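Local coordinates for tubulin-like protein CetZ (Methanosaeta thermophila, PDB 3ZID) that binds GTP, probably hydrolyses it, and is probably involved in controlling cell shape as a cytoskeletal relative of tubulin and FtsZ, at residues D191-N194 against T195-Q199; L202-I205 against E206-S210; I172-N176 against Q177-R181. All blocks are in the same frame, centred on the assembly; numbering follows the deposited sequence.

Contact 1 (D191-N194 against T195-Q199); sequences DRIN and TMVAQ. With GDP (guanosine-5'-diphosphate), chain C.
The guanine pocket of this tubulin/FtsZ-fold GTPase is bordered on one side by helix 186-210, where Asp-191 to Asn-194 pass into Thr-195 to Gln-199. Asn-194, a GTP-binding residue, reads the base with its carboxamide. Its CG stands anti to the carbonyl carbon (chi1 -63°), which swings the amide out to the pyrimidine side of the guanine. Asn-194 OD1 accepts from GDP N1 at 2.6 Å and, weakly, from GDP N2. Asn-194 ND2 donates to GDP O6 at 2.9 Å, with the hydrogen almost on the line between them (171°). The two strong bonds, one accepted and one donated, match a guanine and hold the amide's rotation; the weak N2 bond adds little. Beside it, Ile-193 CG2 comes to 3.3 Å from GDP N2, so an aliphatic branch flanks the exocyclic amine.

One turn on, the same branch meets Val-197: Ile-193 CG2 and Val-197 CG2 lie 4.2 Å apart, the two side chains crossing at a slant. Asp-191 O is gripped twice from the following turn, by Thr-195 N and by Thr-195 OG1, which reach it from opposite faces of its carbonyl plane; the hydroxyl bond measures 2.9 Å from Thr-195 OG1 to Asp-191 O. The hydroxyl is also bonded to Arg-22, tying the turn to helix 10-30.

On another flank, Arg-192 starts with CG anti to its own N (chi1 -176°) and runs extended, while Met-196, its CG beside the backbone N and its chain running on to SD, brings the sulfur up to it. The sulfur sits over one face of the guanidinium, displaced toward its rim, with Met-196 SD 3.6 Å from Arg-192 NH1.

Contact 2 (L202-I205 against E206-S210); sequences LFLI and EALDS
Leu-202 to Ile-205 and Glu-206 to Ser-210 form the C-terminal turns of helix 186-210, the core helix that in the tubulin/FtsZ fold runs between the nucleotide-binding sheet and the second, mixed sheet. Its apolar contact across the turn is Leu-204 with Leu-208. The two side chains lie side by side and point the same way, with Leu-204 CD1 3.9 Å from Leu-208 CD1. They start differently: Leu-204 has CG anti to the backbone N (chi1 177°), whereas Leu-208 has CG anti to the carbonyl carbon (chi1 -66°), which sets Leu-208 CG 3.3 Å from Leu-204 O. The branched end of Leu-208 therefore rests both on the backbone oxygen and on the methyl of the residue a turn earlier.

Outside the helix, Leu-204 faces Met-274, Leu-317 and Val-319 of the mixed sheet as well as Phe-107 of the parallel one, and Leu-208 packs on Leu-105, Leu-2 and Leu-218. Replacing Leu-208 by an alanine would probably open a gap beside Leu-204 CD1 and Leu-105, weakening the seam between helix and parallel sheet.

The frame is regular alpha-helix, the amide of Ala-207 bonding Phe-203 O at 2.9 Å with a nearly straight N-H...O of 170°. Phe-203 and Glu-206 turn to the mixed sheet: the ring makes a cation-pi contact with Arg-315, and Glu-206 OE1 forms a salt bridge with Lys-310. Only the first part of the Glu-206 side chain touches the preceding turn, its CB resting 3.4 Å from Leu-202 O. Near the helix end Asp-209 N donates to Ile-205 O along a more bent path, and Asp-209 CB lies 3.3 Å from that same oxygen, Ile-205 O.

Contact 3 (I172-N176 against Q177-R181); sequences ILVDN and QYLKR. With GDP (guanosine-5'-diphosphate), chain C.
Asp-175, the N-cap of helix 176-179, lies alongside Gln-177 and crosses Tyr-178 at about a right angle. Its CG is anti to the backbone N (chi1 -174°), bringing OD1 round to the start of the helix. Gln-177 N donates to Asp-175 OD1 at 3.1 Å, arriving from above the carboxylate, 58° out of its plane. The other oxygen, Asp-175 OD2, rests 3.5 Å from Tyr-178 CB; carboxylate and ring planes are 27° apart, but the ring leads away, so this is contact with the CB and not a stack. Behind the cap, Val-174 and Leu-179 cross almost perpendicularly, Val-174 CG1 meeting Leu-179 CD1 at 4.0 Å.

Asn-176, a GTP-binding residue, sends its amide to the guanine: Asn-176 OD1 accepts from GDP N2 at 2.9 Å, and Asn-176 ND2 donates to GDP N3 at 3.1 Å. This paired grip holds the amide in one orientation.

In the fold, strand 172-175 forms one border of the parallel sheet, beside strand 136-143; helix 186-210 packs on Val-174 and Leu-179 through Ile-193, and Glu-256, Val-257 and Pro-262 meet Tyr-178.

In the fold
Contacts 1 and 3 share the guanine of GDP and have centres 10 Å apart. Contact 1 takes N1 and O6, contact 3 takes N3, and N2 bonds contact 3 well and contact 1 only weakly, so two asparagines divide one side of the base between them. Ile-193 bridges the pair: its CD1 lies 3.3 Å from Asn-176 OD1, and Ile-193 CG1 is 3.6 Å from Leu-179 CB. Contact 2 continues helix 186-210 away from the nucleotide, its centre 16 Å from that of contact 1 and 22 Å from that of contact 3; the Leu-202 side chain is about 11 Å from that of Asn-194. One helix thus runs from the base to the interface between the two sheets.

Contact 1 (D191-N194 against T195-Q199)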
# COMPACT_ATOMS: atom_id res chain seq x y z
N ASP A 191 -7.01 5.32 11.47
CA ASP A 191 -6.87 4.21 12.42
C ASP A 191 -7.54 2.94 11.92
O ASP A 191 -6.95 1.85 12.00
CB ASP A 191 -7.39 4.59 13.80
CG ASP A 191 -6.53 5.64 14.47
OD1 ASP A 191 -5.40 5.89 14.00
OD2 ASP A 191 -6.99 6.22 15.48
N ARG A 192 -8.75 3.05 11.38
CA ARG A 192 -9.41 1.85 10.87
C ARG A 192 -8.59 1.25 9.74
O ARG A 192 -8.32 0.05 9.72
CB ARG A 192 -10.81 2.15 10.37
CG ARG A 192 -11.57 0.89 9.91
CD ARG A 192 -12.96 1.23 9.38
NE ARG A 192 -13.77 0.03 9.14
CZ ARG A 192 -13.93 -0.56 7.96
NH1 ARG A 192 -13.36 -0.05 6.88
NH2 ARG A 192 -14.67 -1.65 7.85
N ILE A 193 -8.20 2.08 8.77
CA ILE A 193 -7.46 1.59 7.63
C ILE A 193 -6.13 0.97 8.06
O ILE A 193 -5.82 -0.14 7.66
CB ILE A 193 -7.20 2.70 6.61
CG1 ILE A 193 -8.52 3.15 5.98
CG2 ILE A 193 -6.20 2.23 5.57
CD1 ILE A 193 -8.46 4.47 5.24
N ASN A 194 -5.37 1.71 8.88
CA ASN A 194 -4.06 1.27 9.31
C ASN A 194 -4.16 -0.06 10.07
O ASN A 194 -3.33 -0.95 9.90
CB ASN A 194 -3.37 2.33 10.20
CG ASN A 194 -3.10 3.64 9.50
OD1 ASN A 194 -3.28 3.76 8.28
ND2 ASN A 194 -2.70 4.64 10.27
N THR A 195 -5.20 -0.19 10.89
CA THR A 195 -5.41 -1.43 11.63
C THR A 195 -5.67 -2.60 10.69
O THR A 195 -5.15 -3.69 10.91
CB THR A 195 -6.57 -1.28 12.65
OG1 THR A 195 -6.17 -0.36 13.66
CG2 THR A 195 -6.95 -2.64 13.31
N MET A 196 -6.44 -2.36 9.63
CA MET A 196 -6.75 -3.41 8.65
C MET A 196 -5.51 -3.81 7.87
O MET A 196 -5.31 -4.99 7.59
CB MET A 196 -7.84 -2.95 7.67
CG MET A 196 -9.20 -2.69 8.30
SD MET A 196 -10.38 -1.96 7.16
CE MET A 196 -10.54 -3.27 5.97
N VAL A 197 -4.67 -2.83 7.53
CA VAL A 197 -3.47 -3.14 6.76
C VAL A 197 -2.54 -3.97 7.62
O VAL A 197 -2.07 -5.02 7.21
CB VAL A 197 -2.71 -1.87 6.32
CG1 VAL A 197 -1.41 -2.27 5.60
CG2 VAL A 197 -3.58 -1.02 5.39
N ALA A 198 -2.28 -3.49 8.83
CA ALA A 198 -1.39 -4.16 9.76
C ALA A 198 -1.87 -5.59 10.06
O ALA A 198 -1.07 -6.52 10.13
CB ALA A 198 -1.28 -3.35 11.03
N GLN A 199 -3.17 -5.75 10.23
CA GLN A 199 -3.73 -7.06 10.55
C GLN A 199 -3.43 -8.03 9.42
O GLN A 199 -2.95 -9.15 9.65
CB GLN A 199 -5.23 -6.95 10.73
CG GLN A 199 -5.90 -8.18 11.29
CD GLN A 199 -7.36 -7.89 11.63
OE1 GLN A 199 -8.00 -7.04 11.00
NE2 GLN A 199 -7.88 -8.58 12.64
PB GDP C . 4.37 12.31 3.48
O1B GDP C . 4.85 11.04 2.79
O2B GDP C . 4.71 12.24 4.96
O3B GDP C . 5.06 13.50 2.84
O3A GDP C . 2.80 12.50 3.25
PA GDP C . 1.70 11.47 3.81
O1A GDP C . 0.93 12.07 4.93
O2A GDP C . 2.27 10.11 4.16
O5' GDP C . 0.82 11.30 2.49
C5' GDP C . -0.49 11.85 2.47
C4' GDP C . -1.43 10.78 1.93
O4' GDP C . -1.44 9.70 2.86
C3' GDP C . -2.82 11.33 1.86
O3' GDP C . -3.50 10.60 0.85
C2' GDP C . -3.37 10.99 3.22
O2' GDP C . -4.79 10.86 3.15
C1' GDP C . -2.73 9.64 3.49
N9 GDP C . -2.46 9.35 4.90
C8 GDP C . -1.78 10.11 5.78
N7 GDP C . -1.68 9.47 6.97
C5 GDP C . -2.30 8.29 6.84
C6 GDP C . -2.55 7.12 7.69
O6 GDP C . -2.17 7.12 8.87
N1 GDP C . -3.21 6.09 7.17
C2 GDP C . -3.65 6.08 5.91
N2 GDP C . -4.32 4.99 5.47
N3 GDP C . -3.47 7.11 5.04
C4 GDP C . -2.80 8.20 5.46

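Contact 2 (L202-I205 against E206-S210)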
# COMPACT_ATOMS: atom_id res chain seq x y z
N LEU A 202 0.48 -8.82 9.08
CA LEU A 202 0.90 -9.73 10.14
C LEU A 202 0.41 -11.15 9.89
O LEU A 202 1.14 -12.11 10.10
CB LEU A 202 0.44 -9.21 11.50
CG LEU A 202 1.32 -8.06 11.97
CD1 LEU A 202 0.71 -7.38 13.19
CD2 LEU A 202 2.74 -8.59 12.28
N PHE A 203 -0.82 -11.27 9.40
CA PHE A 203 -1.36 -12.57 9.01
C PHE A 203 -0.48 -13.12 7.87
O PHE A 203 -0.07 -14.28 7.90
CB PHE A 203 -2.84 -12.39 8.59
CG PHE A 203 -3.60 -13.67 8.34
CD1 PHE A 203 -3.00 -14.91 8.43
CD2 PHE A 203 -4.95 -13.62 8.01
CE1 PHE A 203 -3.73 -16.09 8.19
CE2 PHE A 203 -5.68 -14.78 7.77
CZ PHE A 203 -5.07 -16.01 7.85
N LEU A 204 -0.20 -12.30 6.87
CA LEU A 204 0.65 -12.72 5.74
C LEU A 204 2.03 -13.25 6.18
O LEU A 204 2.48 -14.30 5.72
CB LEU A 204 0.82 -11.58 4.75
CG LEU A 204 1.75 -11.82 3.55
CD1 LEU A 204 1.27 -13.01 2.72
CD2 LEU A 204 1.85 -10.54 2.69
N ILE A 205 2.69 -12.51 7.06
CA ILE A 205 3.98 -12.91 7.58
C ILE A 205 3.88 -14.22 8.36
O ILE A 205 4.67 -15.13 8.14
CB ILE A 205 4.54 -11.80 8.48
CG1 ILE A 205 4.94 -10.59 7.62
CG2 ILE A 205 5.74 -12.29 9.28
CD1 ILE A 205 4.98 -9.29 8.39
N GLU A 206 2.88 -14.33 9.23
CA GLU A 206 2.63 -15.58 9.98
C GLU A 206 2.44 -16.78 9.05
O GLU A 206 3.07 -17.82 9.23
CB GLU A 206 1.41 -15.41 10.89
CG GLU A 206 1.23 -16.58 11.87
CD GLU A 206 0.26 -16.26 13.00
OE1 GLU A 206 -0.86 -15.78 12.72
OE2 GLU A 206 0.63 -16.49 14.17
N ALA A 207 1.59 -16.62 8.05
CA ALA A 207 1.33 -17.66 7.07
C ALA A 207 2.62 -18.07 6.37
O ALA A 207 2.94 -19.26 6.30
CB ALA A 207 0.33 -17.18 6.03
N LEU A 208 3.37 -17.10 5.87
CA LEU A 208 4.63 -17.40 5.18
C LEU A 208 5.64 -18.08 6.10
O LEU A 208 6.40 -18.95 5.68
CB LEU A 208 5.25 -16.14 4.56
CG LEU A 208 4.46 -15.48 3.42
CD1 LEU A 208 5.02 -14.09 3.04
CD2 LEU A 208 4.42 -16.37 2.20
N ASP A 209 5.62 -17.71 7.38
CA ASP A 209 6.60 -18.25 8.30
C ASP A 209 6.30 -19.63 8.85
O ASP A 209 7.21 -20.39 9.14
CB ASP A 209 6.78 -17.33 9.50
CG ASP A 209 8.05 -17.61 10.25
OD1 ASP A 209 8.99 -18.17 9.64
OD2 ASP A 209 8.08 -17.37 11.48
N SER A 210 5.03 -19.99 8.93
CA SER A 210 4.66 -21.22 9.60
C SER A 210 4.79 -22.44 8.70
O SER A 210 5.10 -23.52 9.16
CB SER A 210 3.22 -21.12 10.12
OG SER A 210 2.30 -21.08 9.04

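Contact 3 (I172-N176 against Q177-R181)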
# COMPACT_ATOMS: atom_id res chain seq x y z
N ILE A 172 1.12 -4.06 -3.13
CA ILE A 172 -0.20 -4.17 -2.51
C ILE A 172 -0.90 -2.83 -2.44
O ILE A 172 -0.43 -1.91 -1.77
CB ILE A 172 -0.12 -4.77 -1.13
CG1 ILE A 172 0.14 -6.28 -1.26
CG2 ILE A 172 -1.45 -4.56 -0.40
CD1 ILE A 172 0.95 -6.86 -0.14
N LEU A 173 -2.04 -2.74 -3.09
CA LEU A 173 -2.79 -1.49 -3.16
C LEU A 173 -3.72 -1.34 -1.96
O LEU A 173 -4.47 -2.24 -1.65
CB LEU A 173 -3.61 -1.44 -4.45
CG LEU A 173 -2.84 -1.49 -5.77
CD1 LEU A 173 -3.82 -1.54 -6.93
CD2 LEU A 173 -1.90 -0.28 -5.89
N VAL A 174 -3.66 -0.18 -1.31
CA VAL A 174 -4.57 0.15 -0.22
C VAL A 174 -5.34 1.41 -0.65
O VAL A 174 -4.75 2.48 -0.84
CB VAL A 174 -3.79 0.43 1.09
CG1 VAL A 174 -4.75 0.66 2.27
CG2 VAL A 174 -2.82 -0.72 1.39
N ASP A 175 -6.64 1.28 -0.82
CA ASP A 175 -7.45 2.40 -1.32
C ASP A 175 -8.14 3.14 -0.18
O ASP A 175 -9.16 2.70 0.32
CB ASP A 175 -8.48 1.90 -2.32
CG ASP A 175 -9.26 3.04 -2.99
OD1 ASP A 175 -8.94 4.23 -2.75
OD2 ASP A 175 -10.16 2.74 -3.80
N ASN A 176 -7.59 4.29 0.21
CA ASN A 176 -8.18 5.07 1.30
C ASN A 176 -9.65 5.39 1.04
O ASN A 176 -10.46 5.40 1.96
CB ASN A 176 -7.41 6.38 1.54
CG ASN A 176 -6.26 6.23 2.53
OD1 ASN A 176 -6.01 5.15 3.09
ND2 ASN A 176 -5.53 7.34 2.75
N GLN A 177 -9.99 5.64 -0.22
CA GLN A 177 -11.34 6.06 -0.55
C GLN A 177 -12.34 4.96 -0.28
O GLN A 177 -13.33 5.17 0.41
CB GLN A 177 -11.43 6.50 -2.02
CG GLN A 177 -12.78 7.10 -2.41
CD GLN A 177 -13.19 8.26 -1.52
OE1 GLN A 177 -12.41 9.20 -1.30
NE2 GLN A 177 -14.42 8.21 -1.00
N TYR A 178 -12.06 3.78 -0.81
CA TYR A 178 -12.95 2.66 -0.63
C TYR A 178 -13.06 2.30 0.86
O TYR A 178 -14.12 1.91 1.34
CB TYR A 178 -12.44 1.46 -1.42
CG TYR A 178 -13.38 0.27 -1.34
CD1 TYR A 178 -14.63 0.32 -1.94
CD2 TYR A 178 -13.04 -0.87 -0.60
CE1 TYR A 178 -15.50 -0.76 -1.86
CE2 TYR A 178 -13.91 -1.94 -0.51
CZ TYR A 178 -15.13 -1.88 -1.14
OH TYR A 178 -16.01 -2.95 -1.06
N LEU A 179 -11.96 2.48 1.59
CA LEU A 179 -11.92 2.05 2.99
C LEU A 179 -12.38 3.16 3.93
O LEU A 179 -12.64 2.91 5.11
CB LEU A 179 -10.51 1.58 3.37
CG LEU A 179 -9.98 0.37 2.58
CD1 LEU A 179 -8.57 -0.00 3.03
CD2 LEU A 179 -10.90 -0.83 2.72
N LYS A 180 -12.54 4.36 3.38
CA LYS A 180 -12.96 5.56 4.10
C LYS A 180 -14.19 5.34 4.97
O LYS A 180 -15.21 4.84 4.49
CB LYS A 180 -13.27 6.69 3.11
CG LYS A 180 -13.60 8.04 3.74
CD LYS A 180 -14.01 9.03 2.67
CE LYS A 180 -15.41 8.64 2.13
NZ LYS A 180 -16.00 9.61 1.15
N ARG A 181 -14.07 5.71 6.24
CA ARG A 181 -15.14 5.58 7.23
C ARG A 181 -15.00 6.75 8.19
O ARG A 181 -13.99 7.44 8.19
CB ARG A 181 -15.07 4.27 8.01
CG ARG A 181 -15.08 3.01 7.18
CD ARG A 181 -16.37 2.89 6.41
NE ARG A 181 -16.18 2.18 5.15
CZ ARG A 181 -16.26 0.86 5.04
NH1 ARG A 181 -16.54 0.12 6.11
NH2 ARG A 181 -16.07 0.28 3.86
PB GDP C . 4.37 12.31 3.48
O1B GDP C . 4.85 11.04 2.79
O2B GDP C . 4.71 12.24 4.96
O3B GDP C . 5.06 13.50 2.84
O3A GDP C . 2.80 12.50 3.25
PA GDP C . 1.70 11.47 3.81
O1A GDP C . 0.93 12.07 4.93
O2A GDP C . 2.27 10.11 4.16
O5' GDP C . 0.82 11.30 2.49
C5' GDP C . -0.49 11.85 2.47
C4' GDP C . -1.43 10.78 1.93
O4' GDP C . -1.44 9.70 2.86
C3' GDP C . -2.82 11.33 1.86
O3' GDP C . -3.50 10.60 0.85
C2' GDP C . -3.37 10.99 3.22
O2' GDP C . -4.79 10.86 3.15
C1' GDP C . -2.73 9.64 3.49
N9 GDP C . -2.46 9.35 4.90
C8 GDP C . -1.78 10.11 5.78
N7 GDP C . -1.68 9.47 6.97
C5 GDP C . -2.30 8.29 6.84
C6 GDP C . -2.55 7.12 7.69
O6 GDP C . -2.17 7.12 8.87
N1 GDP C . -3.21 6.09 7.17
C2 GDP C . -3.65 6.08 5.91
N2 GDP C . -4.32 4.99 5.47
N3 GDP C . -3.47 7.11 5.04
C4 GDP C . -2.80 8.20 5.46